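Local coordinates for P450 epoxidase (Sorangium cellulosum, PDB 1Q5D), which belongs to the cytochrome P450 family and binds haem, the iron-containing protoporphyrin IX, at residues Ile263-Leu277 and Ala378-Leu391. Sequence-based numbering, arbitrary orientation.
Sequences IAFAVLNLLRSPEAL and AVGTIFRRFPEMKL
The ring of Phe383 sits as a knob among Val267, Leu270 and Leu271 of helix 257-272 and Leu277 of the helix that follows. Over one face stands Leu277, whose CD1 makes a CH-pi contact 3.9 Å from the ring centroid and 17° off the normal. At the rim, near the ring plane, come Leu271 CD2, 3.8 Å from Phe383 CE2, and the carbonyl oxygen of Val267; Val379 CG1, from the ring's own helix, also lies in plane. Leu270 approaches obliquely, its CD1 3.8 Å from Phe383 CE1. With CG turned away from its own carbonyl carbon (chi1 -82°), Phe383 reaches across to the neighbouring helix; the axes of 263-272 and 378-385 pass 10.1 Å apart and cross at -41°.

Nearer the start of both segments aliphatic side chains take over. Val379 splits its branches: CG1 meets Leu270 CD1, while CG2 rests 3.7 Å from Ala266 CB. Ala378 CB lies against the CD1 and CG2 methyls of Ile263, whose side chain lies about 8 Å from the bound haem. At the other end Leu271 spreads its two methyls against the chain that follows helix 368-385, CD2 lying 3.4 Å from Met389 O and CD1 beside the backbone N of Leu391. Val267 CG1 faces the sulfur of Met389; both Leu271 and Met389 also touch Val411 of strand 406-412.

Side-chain contacts between the segments are apolar, and hydrogen bonding between them is absent. Cohesion here probably rests on close packing and dispersion, with the wedged ring joining two helices and the start of the next one, 274-282, within the P450 fold.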
loop_
_atom_site.group_PDB
_atom_site.type_symbol
_atom_site.label_atom_id
_atom_site.label_comp_id
_atom_site.label_asym_id
_atom_site.label_seq_id
_atom_site.Cartn_x
_atom_site.Cartn_y
_atom_site.Cartn_z
ATOM N N ILE A 263 -1.147 -7.616 6.566
ATOM C CA ILE A 263 -1.089 -8.440 7.751
ATOM C C ILE A 263 -2.495 -8.837 8.186
ATOM O O ILE A 263 -2.763 -10.012 8.453
ATOM C CB ILE A 263 -0.338 -7.696 8.895
ATOM C CG1 ILE A 263 1.136 -7.495 8.516
ATOM C CG2 ILE A 263 -0.457 -8.477 10.196
ATOM C CD1 ILE A 263 1.906 -6.540 9.408
ATOM N N ALA A 264 -3.399 -7.865 8.265
ATOM C CA ALA A 264 -4.768 -8.161 8.692
ATOM C C ALA A 264 -5.492 -9.083 7.715
ATOM O O ALA A 264 -6.133 -10.062 8.125
ATOM C CB ALA A 264 -5.566 -6.861 8.919
ATOM N N PHE A 265 -5.388 -8.777 6.424
ATOM C CA PHE A 265 -6.038 -9.587 5.402
ATOM C C PHE A 265 -5.430 -11.013 5.398
ATOM O O PHE A 265 -6.122 -11.998 5.149
ATOM C CB PHE A 265 -5.840 -8.960 4.024
ATOM C CG PHE A 265 -6.918 -7.968 3.612
ATOM C CD1 PHE A 265 -7.221 -6.863 4.394
ATOM C CD2 PHE A 265 -7.591 -8.132 2.424
ATOM C CE1 PHE A 265 -8.205 -5.938 3.986
ATOM C CE2 PHE A 265 -8.578 -7.217 2.010
ATOM C CZ PHE A 265 -8.874 -6.121 2.803
ATOM N N ALA A 266 -4.136 -11.118 5.670
ATOM C CA ALA A 266 -3.486 -12.435 5.679
ATOM C C ALA A 266 -4.057 -13.305 6.787
ATOM O O ALA A 266 -4.416 -14.465 6.542
ATOM C CB ALA A 266 -1.957 -12.303 5.800
ATOM N N VAL A 267 -4.155 -12.747 7.991
ATOM C CA VAL A 267 -4.723 -13.458 9.132
ATOM C C VAL A 267 -6.178 -13.822 8.866
ATOM O O VAL A 267 -6.593 -14.950 9.116
ATOM C CB VAL A 267 -4.620 -12.626 10.442
ATOM C CG1 VAL A 267 -5.512 -13.220 11.529
ATOM C CG2 VAL A 267 -3.148 -12.532 10.932
ATOM N N LEU A 268 -6.948 -12.863 8.347
ATOM C CA LEU A 268 -8.350 -13.100 8.007
ATOM C C LEU A 268 -8.494 -14.271 7.035
ATOM O O LEU A 268 -9.308 -15.180 7.247
ATOM C CB LEU A 268 -8.980 -11.839 7.396
ATOM C CG LEU A 268 -10.415 -12.008 6.889
ATOM C CD1 LEU A 268 -11.291 -12.700 7.947
ATOM C CD2 LEU A 268 -11.016 -10.655 6.506
ATOM N N ASN A 269 -7.715 -14.239 5.963
ATOM C CA ASN A 269 -7.822 -15.247 4.930
ATOM C C ASN A 269 -7.342 -16.621 5.363
ATOM O O ASN A 269 -7.830 -17.621 4.860
ATOM C CB ASN A 269 -7.121 -14.797 3.645
ATOM C CG ASN A 269 -8.009 -13.928 2.787
ATOM O OD1 ASN A 269 -8.875 -14.421 2.062
ATOM N ND2 ASN A 269 -7.794 -12.628 2.856
ATOM N N LEU A 270 -6.412 -16.669 6.310
ATOM C CA LEU A 270 -5.939 -17.948 6.837
ATOM C C LEU A 270 -6.922 -18.517 7.861
ATOM O O LEU A 270 -7.075 -19.730 7.964
ATOM C CB LEU A 270 -4.529 -17.815 7.433
ATOM C CG LEU A 270 -3.434 -17.634 6.385
ATOM C CD1 LEU A 270 -2.061 -17.304 7.022
ATOM C CD2 LEU A 270 -3.329 -18.849 5.455
ATOM N N LEU A 271 -7.601 -17.646 8.610
ATOM C CA LEU A 271 -8.703 -18.093 9.468
ATOM C C LEU A 271 -9.874 -18.610 8.628
ATOM O O LEU A 271 -10.534 -19.578 9.014
ATOM C CB LEU A 271 -9.185 -16.969 10.378
ATOM C CG LEU A 271 -8.187 -16.450 11.413
ATOM C CD1 LEU A 271 -8.780 -15.289 12.175
ATOM C CD2 LEU A 271 -7.754 -17.562 12.370
ATOM N N ARG A 272 -10.113 -17.969 7.483
ATOM C CA ARG A 272 -11.199 -18.352 6.568
ATOM C C ARG A 272 -10.939 -19.623 5.748
ATOM O O ARG A 272 -11.883 -20.247 5.268
ATOM C CB ARG A 272 -11.516 -17.205 5.605
ATOM C CG ARG A 272 -12.531 -16.223 6.124
ATOM C CD ARG A 272 -12.747 -15.047 5.196
ATOM N NE ARG A 272 -13.503 -13.973 5.832
ATOM C CZ ARG A 272 -13.745 -12.802 5.254
ATOM N NH1 ARG A 272 -13.283 -12.560 4.028
ATOM N NH2 ARG A 272 -14.441 -11.867 5.900
ATOM N N SER A 273 -9.677 -19.989 5.558
ATOM C CA SER A 273 -9.340 -21.227 4.843
ATOM C C SER A 273 -8.506 -22.168 5.706
ATOM O O SER A 273 -7.273 -22.126 5.674
ATOM C CB SER A 273 -8.588 -20.926 3.548
ATOM O OG SER A 273 -9.347 -20.082 2.700
ATOM N N PRO A 274 -9.176 -22.997 6.501
ATOM C CA PRO A 274 -8.491 -24.020 7.298
ATOM C C PRO A 274 -7.528 -24.852 6.448
ATOM O O PRO A 274 -6.461 -25.250 6.932
ATOM C CB PRO A 274 -9.646 -24.893 7.795
ATOM C CG PRO A 274 -10.802 -23.961 7.868
ATOM C CD PRO A 274 -10.632 -23.003 6.720
ATOM N N GLU A 275 -7.876 -25.095 5.190
ATOM C CA GLU A 275 -6.983 -25.863 4.331
ATOM C C GLU A 275 -5.693 -25.088 4.068
ATOM O O GLU A 275 -4.597 -25.653 4.115
ATOM C CB GLU A 275 -7.657 -26.263 3.019
ATOM C CG GLU A 275 -8.715 -25.297 2.513
ATOM C CD GLU A 275 -9.363 -25.778 1.226
ATOM O OE1 GLU A 275 -9.797 -26.956 1.181
ATOM O OE2 GLU A 275 -9.435 -24.982 0.256
ATOM N N ALA A 276 -5.827 -23.790 3.799
ATOM C CA ALA A 276 -4.660 -22.951 3.559
ATOM C C ALA A 276 -3.784 -22.914 4.812
ATOM O O ALA A 276 -2.580 -23.162 4.744
ATOM C CB ALA A 276 -5.084 -21.549 3.142
ATOM N N LEU A 277 -4.394 -22.631 5.955
ATOM C CA LEU A 277 -3.652 -22.577 7.213
ATOM C C LEU A 277 -2.886 -23.881 7.449
ATOM O O LEU A 277 -1.715 -23.861 7.828
ATOM C CB LEU A 277 -4.597 -22.299 8.375
ATOM C CG LEU A 277 -3.978 -22.180 9.765
ATOM C CD1 LEU A 277 -2.760 -21.245 9.753
ATOM C CD2 LEU A 277 -5.038 -21.706 10.753
ATOM N N ALA A 378 5.123 -11.354 11.105
ATOM C CA ALA A 378 3.910 -11.081 11.885
ATOM C C ALA A 378 2.897 -12.212 11.821
ATOM O O ALA A 378 2.348 -12.627 12.849
ATOM C CB ALA A 378 3.245 -9.769 11.406
ATOM N N VAL A 379 2.630 -12.687 10.611
ATOM C CA VAL A 379 1.636 -13.734 10.392
ATOM C C VAL A 379 2.196 -15.099 10.808
ATOM O O VAL A 379 1.503 -15.868 11.472
ATOM C CB VAL A 379 1.154 -13.801 8.937
ATOM C CG1 VAL A 379 0.067 -14.895 8.777
ATOM C CG2 VAL A 379 0.632 -12.429 8.453
ATOM N N GLY A 380 3.440 -15.384 10.434
ATOM C CA GLY A 380 4.092 -16.616 10.867
ATOM C C GLY A 380 4.072 -16.748 12.390
ATOM O O GLY A 380 3.613 -17.757 12.927
ATOM N N THR A 381 4.526 -15.709 13.087
ATOM C CA THR A 381 4.589 -15.722 14.554
ATOM C C THR A 381 3.249 -15.938 15.235
ATOM O O THR A 381 3.130 -16.772 16.153
ATOM C CB THR A 381 5.184 -14.411 15.071
ATOM O OG1 THR A 381 6.552 -14.299 14.663
ATOM C CG2 THR A 381 5.240 -14.404 16.601
ATOM N N ILE A 382 2.240 -15.168 14.828
ATOM C CA ILE A 382 0.952 -15.237 15.509
ATOM C C ILE A 382 0.327 -16.634 15.441
ATOM O O ILE A 382 -0.232 -17.122 16.425
ATOM C CB ILE A 382 -0.030 -14.091 15.063
ATOM C CG1 ILE A 382 -1.187 -13.971 16.060
ATOM C CG2 ILE A 382 -0.526 -14.306 13.648
ATOM C CD1 ILE A 382 -2.034 -12.703 15.910
ATOM N N PHE A 383 0.449 -17.284 14.288
ATOM C CA PHE A 383 -0.089 -18.630 14.101
ATOM C C PHE A 383 0.776 -19.730 14.723
ATOM O O PHE A 383 0.262 -20.794 15.055
ATOM C CB PHE A 383 -0.327 -18.926 12.610
ATOM C CG PHE A 383 -1.623 -18.365 12.093
ATOM C CD1 PHE A 383 -1.628 -17.368 11.121
ATOM C CD2 PHE A 383 -2.839 -18.810 12.607
ATOM C CE1 PHE A 383 -2.825 -16.826 10.663
ATOM C CE2 PHE A 383 -4.036 -18.291 12.148
ATOM C CZ PHE A 383 -4.032 -17.293 11.167
ATOM N N ARG A 384 2.078 -19.480 14.860
ATOM C CA ARG A 384 2.973 -20.433 15.526
ATOM C C ARG A 384 2.737 -20.387 17.027
ATOM O O ARG A 384 2.766 -21.410 17.709
ATOM C CB ARG A 384 4.446 -20.111 15.229
ATOM C CG ARG A 384 5.004 -20.786 13.990
ATOM C CD ARG A 384 6.530 -20.808 13.918
ATOM N NE ARG A 384 7.106 -19.462 13.877
ATOM C CZ ARG A 384 7.243 -18.734 12.773
ATOM N NH1 ARG A 384 6.847 -19.201 11.605
ATOM N NH2 ARG A 384 7.778 -17.532 12.834
ATOM N N ARG A 385 2.493 -19.188 17.537
ATOM C CA ARG A 385 2.277 -18.996 18.959
ATOM C C ARG A 385 0.847 -19.322 19.389
ATOM O O ARG A 385 0.612 -19.736 20.528
ATOM C CB ARG A 385 2.636 -17.566 19.354
ATOM C CG ARG A 385 3.809 -17.475 20.305
ATOM C CD ARG A 385 5.147 -17.180 19.637
ATOM N NE ARG A 385 5.622 -15.852 20.013
ATOM C CZ ARG A 385 6.786 -15.323 19.659
ATOM N NH1 ARG A 385 7.651 -15.995 18.903
ATOM N NH2 ARG A 385 7.075 -14.098 20.057
ATOM N N PHE A 386 -0.105 -19.131 18.477
ATOM C CA PHE A 386 -1.511 -19.393 18.769
ATOM C C PHE A 386 -2.176 -20.140 17.608
ATOM O O PHE A 386 -3.060 -19.605 16.931
ATOM C CB PHE A 386 -2.246 -18.081 19.078
ATOM C CG PHE A 386 -1.565 -17.235 20.119
ATOM C CD1 PHE A 386 -0.626 -16.278 19.751
ATOM C CD2 PHE A 386 -1.862 -17.394 21.466
ATOM C CE1 PHE A 386 0.008 -15.496 20.708
ATOM C CE2 PHE A 386 -1.241 -16.619 22.424
ATOM C CZ PHE A 386 -0.299 -15.669 22.048
ATOM N N PRO A 387 -1.759 -21.387 17.394
ATOM C CA PRO A 387 -2.204 -22.178 16.234
ATOM C C PRO A 387 -3.709 -22.460 16.190
ATOM O O PRO A 387 -4.240 -22.781 15.128
ATOM C CB PRO A 387 -1.427 -23.496 16.390
ATOM C CG PRO A 387 -1.119 -23.575 17.846
ATOM C CD PRO A 387 -0.840 -22.145 18.265
ATOM N N GLU A 388 -4.377 -22.348 17.333
ATOM C CA GLU A 388 -5.812 -22.604 17.423
ATOM C C GLU A 388 -6.654 -21.324 17.332
ATOM O O GLU A 388 -7.861 -21.360 17.568
ATOM C CB GLU A 388 -6.137 -23.349 18.722
ATOM C CG GLU A 388 -5.227 -24.542 19.007
ATOM C CD GLU A 388 -5.219 -25.564 17.879
ATOM O OE1 GLU A 388 -6.298 -25.835 17.303
ATOM O OE2 GLU A 388 -4.132 -26.094 17.564
ATOM N N MET A 389 -6.018 -20.202 16.994
ATOM C CA MET A 389 -6.714 -18.916 16.867
ATOM C C MET A 389 -7.984 -19.021 16.021
ATOM O O MET A 389 -7.989 -19.678 14.985
ATOM C CB MET A 389 -5.775 -17.870 16.254
ATOM C CG MET A 389 -6.368 -16.474 16.104
ATOM S SD MET A 389 -5.226 -15.335 15.232
ATOM C CE MET A 389 -3.681 -16.183 15.472
ATOM N N LYS A 390 -9.056 -18.367 16.463
ATOM C CA LYS A 390 -10.323 -18.382 15.735
ATOM C C LYS A 390 -10.917 -16.989 15.649
ATOM O O LYS A 390 -10.745 -16.181 16.557
ATOM C CB LYS A 390 -11.342 -19.285 16.441
ATOM C CG LYS A 390 -11.096 -20.779 16.304
ATOM C CD LYS A 390 -12.413 -21.564 16.256
ATOM C CE LYS A 390 -13.299 -21.289 17.473
ATOM N NZ LYS A 390 -14.416 -22.290 17.578
ATOM N N LEU A 391 -11.632 -16.725 14.559
ATOM C CA LEU A 391 -12.419 -15.503 14.397
ATOM C C LEU A 391 -13.527 -15.406 15.446
ATOM O O LEU A 391 -14.364 -16.307 15.552
ATOM C CB LEU A 391 -13.070 -15.497 13.010
ATOM C CG LEU A 391 -12.831 -14.316 12.075
ATOM C CD1 LEU A 391 -13.890 -14.290 10.975
ATOM C CD2 LEU A 391 -12.793 -12.998 12.847
#